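Local structure of RNA-dependent RNA polymerase (6DX2) at residues D29-E34 / I117-D122; E34-D39 / F44-F49. The protein probably copies viral RNA as the nairovirus large protein, and carries in this N-terminal part an OTU cysteine protease domain with deubiquitinase activity. All coordinates share one frame; numbering follows the deposited sequence.

Contact 1 of 2, residues D29-E34 / I117-D122; sequences DYFTSE and ILWEAD
Phe31 and Trp119 meet across one face of the mixed sheet of this viral OTU domain. Phe31 stands on the edge strand 31-33, and strands 142-147 and 150-156 lie between it and strand 116-121, which carries Trp119. The backbones keep well apart, with Phe31 CA 11.1 Å from Trp119 CA, and two large, buried side chains pointing toward each other bridge the gap. With CG anti to the carbonyl carbon in both (chi1 -65° in Phe31 and -60° in Trp119), the rings extend into the space between the strands. They meet obliquely, planes at 59° and 5.2 Å between the Phe31 centroid and that of the Trp119 five-membered ring. Phe31 leads with its far corner: CE2 lies over one face of the indole, toward its rim, and CZ comes nearest, with Phe31 CZ 4.0 Å from Trp119 CE2. Ile117 CG2 lies against the opposite face, also toward the rim. Leu154 touches both rings, and Phe25 meets the indole nearly at right angles. By contrast Thr32, next along the strand, is exposed, as is Asp29 shortly before it, and neither plays a part in this packing. One polar atom lies within the tight region: Trp119 NE1, 3.8 Å from Phe31 CZ, has its hydrogen bond with Asn143 OD1.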
# COMPACT_ATOMS: atom_id res chain seq x y z
N ASP A 29 4.63 14.17 12.05
CA ASP A 29 5.25 14.09 13.36
C ASP A 29 5.97 12.78 13.57
O ASP A 29 6.79 12.67 14.49
CB ASP A 29 4.19 14.31 14.44
CG ASP A 29 3.79 15.76 14.55
OD1 ASP A 29 4.62 16.64 14.16
OD2 ASP A 29 2.65 16.02 14.99
N TYR A 30 5.71 11.79 12.74
CA TYR A 30 6.26 10.45 12.95
C TYR A 30 7.00 9.94 11.75
O TYR A 30 7.82 9.03 11.90
CB TYR A 30 5.13 9.45 13.30
CG TYR A 30 4.45 9.89 14.56
CD1 TYR A 30 4.93 9.49 15.81
CD2 TYR A 30 3.38 10.75 14.52
CE1 TYR A 30 4.32 9.93 16.97
CE2 TYR A 30 2.77 11.20 15.66
CZ TYR A 30 3.24 10.80 16.89
OH TYR A 30 2.60 11.27 18.02
N PHE A 31 6.69 10.43 10.56
CA PHE A 31 7.26 9.94 9.32
C PHE A 31 7.96 11.07 8.59
O PHE A 31 7.51 12.22 8.58
CB PHE A 31 6.17 9.37 8.37
CG PHE A 31 5.47 8.19 8.87
CD1 PHE A 31 6.05 6.92 8.75
CD2 PHE A 31 4.19 8.29 9.43
CE1 PHE A 31 5.38 5.79 9.11
CE2 PHE A 31 3.52 7.14 9.83
CZ PHE A 31 4.12 5.88 9.66
N THR A 32 9.02 10.69 7.89
CA THR A 32 9.54 11.50 6.83
C THR A 32 8.83 11.10 5.54
O THR A 32 8.70 9.93 5.24
CB THR A 32 11.03 11.23 6.66
OG1 THR A 32 11.70 11.49 7.91
CG2 THR A 32 11.56 12.15 5.63
N SER A 33 8.41 12.07 4.78
CA SER A 33 7.89 11.76 3.46
C SER A 33 9.01 11.77 2.45
O SER A 33 10.02 12.49 2.59
CB SER A 33 6.80 12.74 3.02
OG SER A 33 5.74 12.76 3.95
N GLU A 34 8.83 10.99 1.39
CA GLU A 34 9.71 11.01 0.25
C GLU A 34 8.92 11.29 -1.03
O GLU A 34 7.81 10.80 -1.21
CB GLU A 34 10.48 9.70 0.11
CG GLU A 34 11.26 9.58 -1.22
CD GLU A 34 12.60 10.30 -1.19
OE1 GLU A 34 13.26 10.38 -2.24
OE2 GLU A 34 12.99 10.77 -0.10
N ILE A 117 0.71 -0.40 4.76
CA ILE A 117 -0.29 0.44 5.40
C ILE A 117 -0.59 1.61 4.49
O ILE A 117 0.33 2.31 4.04
CB ILE A 117 0.17 0.92 6.78
CG1 ILE A 117 0.44 -0.29 7.64
CG2 ILE A 117 -0.86 1.91 7.40
CD1 ILE A 117 1.10 0.09 9.03
N LEU A 118 -1.88 1.83 4.22
CA LEU A 118 -2.30 2.98 3.42
C LEU A 118 -2.80 4.01 4.40
O LEU A 118 -3.84 3.81 5.05
CB LEU A 118 -3.38 2.61 2.41
CG LEU A 118 -3.08 1.43 1.47
CD1 LEU A 118 -4.20 1.25 0.35
CD2 LEU A 118 -1.68 1.56 0.88
N TRP A 119 -2.07 5.13 4.53
CA TRP A 119 -2.47 6.20 5.41
C TRP A 119 -3.16 7.24 4.52
O TRP A 119 -2.50 7.97 3.78
CB TRP A 119 -1.26 6.84 6.08
CG TRP A 119 -0.43 5.89 6.94
CD1 TRP A 119 0.67 5.17 6.54
CD2 TRP A 119 -0.64 5.59 8.32
NE1 TRP A 119 1.19 4.47 7.60
CE2 TRP A 119 0.40 4.70 8.70
CE3 TRP A 119 -1.58 5.99 9.27
CZ2 TRP A 119 0.49 4.15 9.97
CZ3 TRP A 119 -1.47 5.44 10.58
CH2 TRP A 119 -0.45 4.54 10.91
N GLU A 120 -4.48 7.31 4.59
CA GLU A 120 -5.20 8.34 3.87
C GLU A 120 -5.16 9.62 4.68
O GLU A 120 -5.62 9.66 5.83
CB GLU A 120 -6.63 7.90 3.57
CG GLU A 120 -6.64 6.99 2.32
CD GLU A 120 -7.92 6.17 2.15
OE1 GLU A 120 -7.84 4.92 2.21
OE2 GLU A 120 -8.99 6.79 1.95
N ALA A 121 -4.66 10.69 4.02
CA ALA A 121 -4.36 11.96 4.64
C ALA A 121 -5.14 13.05 3.95
O ALA A 121 -5.37 13.00 2.73
CB ALA A 121 -2.84 12.28 4.53
N ASP A 122 -5.50 14.09 4.72
CA ASP A 122 -5.98 15.30 4.08
C ASP A 122 -4.80 16.19 3.64
O ASP A 122 -3.62 15.83 3.79
CB ASP A 122 -6.93 16.07 5.01
CG ASP A 122 -6.25 16.55 6.31
OD1 ASP A 122 -6.98 16.83 7.28
OD2 ASP A 122 -5.00 16.64 6.36

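Contact 2 of 2, residues E34-D39 / F44-F49; sequences EKVPGD and FYSVSF
Val36 and Tyr45 have the nearest CA atoms, 6.6 Å apart, where the irregular segment 34-39 runs antiparallel alongside helix segment 44-49. Glu34 therefore faces Phe49, and Asp39 reaches Tyr45. At the first end a bend at chi2 (82°) lays Glu34 across one face of the Phe49 ring. Its CG makes a CH-pi contact 3.7 Å from the ring centroid, and the carboxylate stacks almost parallel to the ring, with Glu34 CD 3.5 Å from Phe49 CZ. In the middle, Val36 CB packs 4.0 Å from Tyr45 CB, while Val36 CG2 rests against Ser46 OG, whose hydrogen bond goes to Cys42 O. Pro37 crosses beside Tyr45, its carbonyl O at the ring edge, 3.5 Å from Tyr45 CD2. At the other end Tyr45 OH donates to the syn lone pair of Asp39 OD2 at 2.7 Å, the carboxylate turned 64° from the ring plane. Asp39 OD1 caps Asn41 N, and Asn41 ND2 also bonds Tyr45 OH, linking the turn before the helix to the Tyr45 hydroxyl. Asp39 to Cys42 match the Asp-Gly-Asn-Cys motif of OTU proteases, so Cys42 is probably the catalytic nucleophile. Leu55 packs on Val36, Pro37, Tyr45 and Phe49, Trp58 of helix 58-71 meets Tyr45 edge-to-face, and strand 150-156 lies against Val36, Ser46 and Phe49.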
# COMPACT_ATOMS: atom_id res chain seq x y z
N GLU A 34 8.83 10.99 1.39
CA GLU A 34 9.71 11.01 0.25
C GLU A 34 8.92 11.29 -1.03
O GLU A 34 7.81 10.80 -1.21
CB GLU A 34 10.48 9.70 0.11
CG GLU A 34 11.26 9.58 -1.22
CD GLU A 34 12.60 10.30 -1.19
OE1 GLU A 34 13.26 10.38 -2.24
OE2 GLU A 34 12.99 10.77 -0.10
N LYS A 35 9.49 12.11 -1.91
CA LYS A 35 8.86 12.50 -3.16
C LYS A 35 9.08 11.45 -4.25
O LYS A 35 10.22 11.02 -4.47
CB LYS A 35 9.47 13.82 -3.60
CG LYS A 35 11.00 13.70 -3.83
CD LYS A 35 11.74 15.03 -3.76
CE LYS A 35 12.71 15.07 -2.58
NZ LYS A 35 13.07 16.47 -2.17
N VAL A 36 8.00 11.00 -4.92
CA VAL A 36 8.16 10.20 -6.13
C VAL A 36 7.40 10.89 -7.25
O VAL A 36 6.47 11.68 -7.00
CB VAL A 36 7.66 8.74 -5.96
CG1 VAL A 36 8.40 8.02 -4.85
CG2 VAL A 36 6.15 8.72 -5.77
N PRO A 37 7.74 10.59 -8.49
CA PRO A 37 7.09 11.28 -9.62
C PRO A 37 5.58 11.03 -9.62
O PRO A 37 5.12 9.92 -9.38
CB PRO A 37 7.76 10.67 -10.86
CG PRO A 37 9.10 10.26 -10.38
CD PRO A 37 8.84 9.72 -8.96
N GLY A 38 4.82 12.09 -9.90
CA GLY A 38 3.38 12.02 -9.70
C GLY A 38 2.53 11.45 -10.82
O GLY A 38 1.36 11.82 -10.97
N ASP A 39 3.04 10.52 -11.59
CA ASP A 39 2.20 9.92 -12.60
C ASP A 39 1.46 8.71 -12.01
O ASP A 39 1.60 8.38 -10.83
CB ASP A 39 3.00 9.48 -13.82
CG ASP A 39 4.10 8.45 -13.49
OD1 ASP A 39 3.82 7.45 -12.80
OD2 ASP A 39 5.26 8.62 -13.97
N PHE A 44 3.48 2.12 -7.41
CA PHE A 44 4.55 1.18 -7.68
C PHE A 44 5.90 1.83 -7.50
O PHE A 44 6.82 1.18 -7.04
CB PHE A 44 4.36 0.57 -9.09
CG PHE A 44 2.95 -0.05 -9.26
CD1 PHE A 44 2.63 -1.29 -8.65
CD2 PHE A 44 1.93 0.70 -9.86
CE1 PHE A 44 1.33 -1.81 -8.78
CE2 PHE A 44 0.65 0.23 -9.97
CZ PHE A 44 0.33 -1.02 -9.41
N TYR A 45 6.04 3.12 -7.85
CA TYR A 45 7.26 3.85 -7.51
C TYR A 45 7.48 3.83 -6.02
O TYR A 45 8.61 3.69 -5.54
CB TYR A 45 7.17 5.31 -7.92
CG TYR A 45 7.12 5.59 -9.42
CD1 TYR A 45 7.52 4.60 -10.36
CD2 TYR A 45 6.53 6.76 -9.88
CE1 TYR A 45 7.43 4.88 -11.77
CE2 TYR A 45 6.40 7.01 -11.23
CZ TYR A 45 6.84 6.07 -12.17
OH TYR A 45 6.71 6.34 -13.51
N SER A 46 6.39 4.04 -5.27
CA SER A 46 6.50 4.20 -3.83
C SER A 46 6.93 2.90 -3.18
O SER A 46 7.82 2.90 -2.29
CB SER A 46 5.17 4.68 -3.27
OG SER A 46 4.93 6.01 -3.66
N VAL A 47 6.29 1.79 -3.57
CA VAL A 47 6.67 0.48 -3.03
C VAL A 47 8.10 0.15 -3.43
O VAL A 47 8.89 -0.30 -2.59
CB VAL A 47 5.68 -0.58 -3.54
CG1 VAL A 47 6.26 -2.00 -3.26
CG2 VAL A 47 4.39 -0.33 -2.81
N SER A 48 8.48 0.45 -4.69
CA SER A 48 9.85 0.18 -5.09
C SER A 48 10.82 1.01 -4.24
O SER A 48 11.87 0.52 -3.81
CB SER A 48 10.05 0.50 -6.58
OG SER A 48 11.36 0.19 -7.03
N PHE A 49 10.49 2.28 -3.99
CA PHE A 49 11.39 3.11 -3.18
C PHE A 49 11.62 2.49 -1.82
O PHE A 49 12.76 2.47 -1.32
CB PHE A 49 10.84 4.52 -3.00
CG PHE A 49 11.83 5.42 -2.24
CD1 PHE A 49 12.96 5.89 -2.86
CD2 PHE A 49 11.66 5.65 -0.88
CE1 PHE A 49 13.90 6.70 -2.17
CE2 PHE A 49 12.59 6.43 -0.18
CZ PHE A 49 13.70 6.95 -0.85

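From the N terminus, the chain first enters contact 1 at residues 29-34, passing along edge strand 31-33, and at Glu34, which both contacts share, continues into contact 2. The short loop closed by contact 2 leaves only four residues between its segments and fastens the strand's exit to helix 42-52. The chain then runs through the helices from 58-71 to 102-112 before strand 116-121 completes contact 1. Contact 2 is thus nested inside the much longer loop of contact 1, most of whose 82 intervening residues are helical. Their centres lie about 13 Å apart: contact 1 joins strands across the sheet, and contact 2 ties the sheet's edge to the helical part of the domain.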